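Long-range contact in estrogen receptor (Crassostrea gigas, PDB 4N1Y), which probably acts as a constitutively active transcription factor of the steroid receptor family: residues H136-M146 with L169-Y180. Residues are numbered along the deposited sequence; the frame is centred on the assembly and turned at random.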
loop_
_atom_site.group_PDB
_atom_site.type_symbol
_atom_site.label_atom_id
_atom_site.label_comp_id
_atom_site.label_asym_id
_atom_site.label_seq_id
_atom_site.Cartn_x
_atom_site.Cartn_y
_atom_site.Cartn_z
ATOM N N HIS B 136 -1.001 -15.169 -14.228
ATOM C CA HIS B 136 -2.022 -15.485 -15.222
ATOM C C HIS B 136 -3.093 -14.373 -15.286
ATOM O O HIS B 136 -3.257 -13.622 -14.315
ATOM C CB HIS B 136 -2.654 -16.821 -14.866
ATOM C CG HIS B 136 -3.509 -17.399 -15.948
ATOM N ND1 HIS B 136 -4.851 -17.101 -16.082
ATOM C CD2 HIS B 136 -3.216 -18.277 -16.938
ATOM C CE1 HIS B 136 -5.341 -17.763 -17.115
ATOM N NE2 HIS B 136 -4.369 -18.481 -17.652
ATOM N N LYS B 137 -3.784 -14.239 -16.423
ATOM C CA LYS B 137 -4.857 -13.242 -16.556
ATOM C C LYS B 137 -5.897 -13.389 -15.444
ATOM O O LYS B 137 -6.273 -12.395 -14.790
ATOM C CB LYS B 137 -5.553 -13.342 -17.909
ATOM C CG LYS B 137 -6.548 -12.215 -18.152
ATOM C CD LYS B 137 -7.433 -12.514 -19.349
ATOM C CE LYS B 137 -8.493 -11.437 -19.575
ATOM N NZ LYS B 137 -9.148 -11.597 -20.913
ATOM N N ASP B 138 -6.342 -14.631 -15.223
ATOM C CA ASP B 138 -7.310 -14.923 -14.169
ATOM C C ASP B 138 -6.867 -14.399 -12.823
ATOM O O ASP B 138 -7.685 -13.954 -12.027
ATOM C CB ASP B 138 -7.571 -16.417 -14.065
ATOM C CG ASP B 138 -8.339 -16.940 -15.237
ATOM O OD1 ASP B 138 -8.842 -16.120 -16.034
ATOM O OD2 ASP B 138 -8.457 -18.172 -15.348
ATOM N N GLU B 139 -5.574 -14.480 -12.549
ATOM C CA GLU B 139 -5.073 -13.940 -11.303
ATOM C C GLU B 139 -5.180 -12.423 -11.334
ATOM O O GLU B 139 -5.562 -11.818 -10.337
ATOM C CB GLU B 139 -3.639 -14.387 -11.060
ATOM C CG GLU B 139 -3.474 -15.903 -11.105
ATOM C CD GLU B 139 -2.039 -16.343 -10.840
ATOM O OE1 GLU B 139 -1.297 -16.541 -11.827
ATOM O OE2 GLU B 139 -1.653 -16.488 -9.658
ATOM N N LEU B 140 -4.890 -11.807 -12.480
ATOM C CA LEU B 140 -4.982 -10.355 -12.553
ATOM C C LEU B 140 -6.421 -9.865 -12.374
ATOM O O LEU B 140 -6.674 -8.911 -11.626
ATOM C CB LEU B 140 -4.440 -9.822 -13.879
ATOM C CG LEU B 140 -4.740 -8.306 -13.914
ATOM C CD1 LEU B 140 -3.589 -7.431 -13.385
ATOM C CD2 LEU B 140 -5.225 -7.832 -15.274
ATOM N N LEU B 141 -7.353 -10.518 -13.065
ATOM C CA LEU B 141 -8.772 -10.234 -12.902
ATOM C C LEU B 141 -9.155 -10.243 -11.414
ATOM O O LEU B 141 -9.849 -9.348 -10.930
ATOM C CB LEU B 141 -9.605 -11.246 -13.687
ATOM C CG LEU B 141 -9.444 -11.081 -15.201
ATOM C CD1 LEU B 141 -10.302 -12.043 -15.987
ATOM C CD2 LEU B 141 -9.778 -9.669 -15.588
ATOM N N LEU B 142 -8.695 -11.255 -10.691
ATOM C CA LEU B 142 -9.006 -11.350 -9.273
ATOM C C LEU B 142 -8.342 -10.210 -8.531
ATOM O O LEU B 142 -8.924 -9.598 -7.644
ATOM C CB LEU B 142 -8.544 -12.698 -8.721
ATOM C CG LEU B 142 -9.379 -13.860 -9.274
ATOM C CD1 LEU B 142 -8.845 -15.191 -8.761
ATOM C CD2 LEU B 142 -10.882 -13.683 -8.951
ATOM N N LEU B 143 -7.132 -9.884 -8.947
ATOM C CA LEU B 143 -6.381 -8.822 -8.301
ATOM C C LEU B 143 -7.074 -7.472 -8.404
ATOM O O LEU B 143 -7.155 -6.746 -7.421
ATOM C CB LEU B 143 -4.998 -8.730 -8.930
ATOM C CG LEU B 143 -3.987 -9.707 -8.361
ATOM C CD1 LEU B 143 -2.776 -9.688 -9.226
ATOM C CD2 LEU B 143 -3.620 -9.272 -6.962
ATOM N N GLN B 144 -7.572 -7.127 -9.583
ATOM C CA GLN B 144 -8.251 -5.859 -9.700
ATOM C C GLN B 144 -9.515 -5.883 -8.840
ATOM O O GLN B 144 -9.805 -4.923 -8.134
ATOM C CB GLN B 144 -8.524 -5.491 -11.160
ATOM C CG GLN B 144 -8.934 -6.588 -12.078
ATOM C CD GLN B 144 -8.938 -6.114 -13.522
ATOM O OE1 GLN B 144 -9.660 -6.642 -14.371
ATOM N NE2 GLN B 144 -8.096 -5.133 -13.813
ATOM N N ALA B 145 -10.256 -6.981 -8.877
ATOM C CA ALA B 145 -11.463 -7.083 -8.065
ATOM C C ALA B 145 -11.090 -6.872 -6.599
ATOM O O ALA B 145 -11.766 -6.147 -5.847
ATOM C CB ALA B 145 -12.121 -8.401 -8.264
ATOM N N MET B 146 -9.979 -7.483 -6.215
ATOM C CA MET B 146 -9.459 -7.334 -4.872
ATOM C C MET B 146 -9.065 -5.883 -4.569
ATOM O O MET B 146 -9.406 -5.347 -3.513
ATOM C CB MET B 146 -8.258 -8.254 -4.687
ATOM C CG MET B 146 -7.795 -8.314 -3.279
ATOM S SD MET B 146 -9.193 -8.636 -2.201
ATOM C CE MET B 146 -9.175 -10.411 -2.234
ATOM N N LEU B 169 -13.461 -13.321 -2.717
ATOM C CA LEU B 169 -12.306 -13.038 -3.561
ATOM C C LEU B 169 -11.052 -13.749 -3.051
ATOM O O LEU B 169 -10.323 -14.359 -3.835
ATOM C CB LEU B 169 -12.079 -11.536 -3.663
ATOM C CG LEU B 169 -13.142 -10.930 -4.569
ATOM C CD1 LEU B 169 -13.006 -9.417 -4.686
ATOM C CD2 LEU B 169 -13.089 -11.607 -5.920
ATOM N N LEU B 170 -10.837 -13.724 -1.740
ATOM C CA LEU B 170 -9.696 -14.403 -1.132
ATOM C C LEU B 170 -9.669 -15.899 -1.467
ATOM O O LEU B 170 -8.618 -16.442 -1.805
ATOM C CB LEU B 170 -9.722 -14.222 0.374
ATOM C CG LEU B 170 -9.282 -12.866 0.895
ATOM C CD1 LEU B 170 -9.339 -12.858 2.416
ATOM C CD2 LEU B 170 -7.883 -12.532 0.399
ATOM N N ASP B 171 -10.825 -16.556 -1.388
ATOM C CA ASP B 171 -10.917 -17.956 -1.771
ATOM C C ASP B 171 -10.569 -18.149 -3.246
ATOM O O ASP B 171 -9.836 -19.067 -3.594
ATOM C CB ASP B 171 -12.318 -18.503 -1.513
ATOM C CG ASP B 171 -12.640 -18.602 -0.037
ATOM O OD1 ASP B 171 -11.696 -18.498 0.787
ATOM O OD2 ASP B 171 -13.841 -18.777 0.292
ATOM N N ALA B 172 -11.095 -17.282 -4.107
ATOM C CA ALA B 172 -10.876 -17.403 -5.543
ATOM C C ALA B 172 -9.399 -17.211 -5.914
ATOM O O ALA B 172 -8.853 -17.916 -6.765
ATOM C CB ALA B 172 -11.752 -16.422 -6.286
ATOM N N ILE B 173 -8.753 -16.265 -5.261
ATOM C CA ILE B 173 -7.339 -16.045 -5.500
ATOM C C ILE B 173 -6.521 -17.279 -5.131
ATOM O O ILE B 173 -5.656 -17.728 -5.887
ATOM C CB ILE B 173 -6.848 -14.845 -4.704
ATOM C CG1 ILE B 173 -7.309 -13.556 -5.388
ATOM C CG2 ILE B 173 -5.365 -14.873 -4.586
ATOM C CD1 ILE B 173 -7.135 -12.316 -4.541
ATOM N N VAL B 174 -6.838 -17.847 -3.978
ATOM C CA VAL B 174 -6.125 -19.006 -3.484
ATOM C C VAL B 174 -6.293 -20.234 -4.382
ATOM O O VAL B 174 -5.324 -20.938 -4.685
ATOM C CB VAL B 174 -6.589 -19.340 -2.068
ATOM C CG1 VAL B 174 -6.105 -20.706 -1.660
ATOM C CG2 VAL B 174 -6.081 -18.288 -1.103
ATOM N N ASP B 175 -7.524 -20.480 -4.813
ATOM C CA ASP B 175 -7.822 -21.594 -5.714
ATOM C C ASP B 175 -7.200 -21.383 -7.077
ATOM O O ASP B 175 -6.704 -22.322 -7.686
ATOM C CB ASP B 175 -9.331 -21.798 -5.846
ATOM C CG ASP B 175 -9.947 -22.401 -4.592
ATOM O OD1 ASP B 175 -9.207 -22.579 -3.599
ATOM O OD2 ASP B 175 -11.166 -22.687 -4.590
ATOM N N THR B 176 -7.231 -20.145 -7.560
ATOM C CA THR B 176 -6.691 -19.848 -8.879
ATOM C C THR B 176 -5.182 -19.989 -8.865
ATOM O O THR B 176 -4.577 -20.425 -9.845
ATOM C CB THR B 176 -7.101 -18.450 -9.336
ATOM O OG1 THR B 176 -8.527 -18.409 -9.385
ATOM C CG2 THR B 176 -6.584 -18.154 -10.735
ATOM N N ALA B 177 -4.581 -19.658 -7.732
ATOM C CA ALA B 177 -3.147 -19.813 -7.595
ATOM C C ALA B 177 -2.771 -21.283 -7.569
ATOM O O ALA B 177 -1.731 -21.682 -8.092
ATOM C CB ALA B 177 -2.670 -19.135 -6.358
ATOM N N GLN B 178 -3.633 -22.094 -6.972
ATOM C CA GLN B 178 -3.355 -23.507 -6.910
ATOM C C GLN B 178 -3.406 -24.085 -8.319
ATOM O O GLN B 178 -2.616 -24.961 -8.665
ATOM C CB GLN B 178 -4.338 -24.216 -5.978
ATOM C CG GLN B 178 -4.083 -25.734 -5.796
ATOM C CD GLN B 178 -2.707 -26.073 -5.234
ATOM O OE1 GLN B 178 -1.984 -25.204 -4.762
ATOM N NE2 GLN B 178 -2.339 -27.342 -5.300
ATOM N N LYS B 179 -4.306 -23.555 -9.141
ATOM C CA LYS B 179 -4.498 -24.043 -10.506
ATOM C C LYS B 179 -3.267 -23.779 -11.390
ATOM O O LYS B 179 -2.777 -24.672 -12.061
ATOM C CB LYS B 179 -5.747 -23.410 -11.123
ATOM C CG LYS B 179 -6.186 -24.064 -12.397
ATOM C CD LYS B 179 -7.226 -23.239 -13.128
ATOM C CE LYS B 179 -7.678 -23.982 -14.384
ATOM N NZ LYS B 179 -8.795 -23.320 -15.114
ATOM N N TYR B 180 -2.794 -22.537 -11.413
ATOM C CA TYR B 180 -1.696 -22.174 -12.302
ATOM C C TYR B 180 -0.338 -22.312 -11.635
ATOM O O TYR B 180 0.683 -22.310 -12.320
ATOM C CB TYR B 180 -1.869 -20.746 -12.821
ATOM C CG TYR B 180 -3.129 -20.579 -13.608
ATOM C CD1 TYR B 180 -3.269 -21.181 -14.853
ATOM C CD2 TYR B 180 -4.198 -19.855 -13.097
ATOM C CE1 TYR B 180 -4.436 -21.052 -15.575
ATOM C CE2 TYR B 180 -5.365 -19.714 -13.809
ATOM C CZ TYR B 180 -5.484 -20.312 -15.049
ATOM O OH TYR B 180 -6.654 -20.176 -15.763
#
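A histidine that caps one helix lies flat on the tyrosine that ends the next: the rings of H136 and Y180 stack face to face, centroids 3.6 Å apart and planes at 13°. With chi1 at -168°, CG of H136 swings away from the backbone N and lies beside the carbonyl carbon, laying the imidazole over the phenol and letting ND1 accept from D138 N at 3.0 Å. H136 N in turn is held by E139 OE1 (2.8 Å), and H136 and E139 form a capping box. The Y180 hydroxyl, over a face of the imidazole, donates to D138 OD2 at 2.7 Å, coming from above the carboxylate plane, while N15 holds OD1. E139 OE1 also bonds to H181, while its OE2 bonds to H187.

Beyond this polar end, the nearly antiparallel segments 137-146 and 169-180 pack with their axes 9.8 Å apart at closest approach. L142 is a knob in a hole formed by L169, A172, I173 and T176; its CB lies 3.7 Å from I173 CG1. T176 OG1 donates back to A172 O, satisfying the hydroxyl within its own helix where L142 CD1 meets it. Farther along, the bent M146 chain brings CE against L169, L170 and I173, 3.6 Å from I173 CD1. M146 and L170 also touch the second subunit, so this end adjoins the dimer interface.

An alanine in place of Y180 would probably leave the H136 ring without its stacking partner and D138 OD2 without its phenolic donor. The chemistry thus divides between apolar interlocking toward the dimer interface and a polar clasp in which D138 and H136 together tie a helix start to a neighbouring helix end.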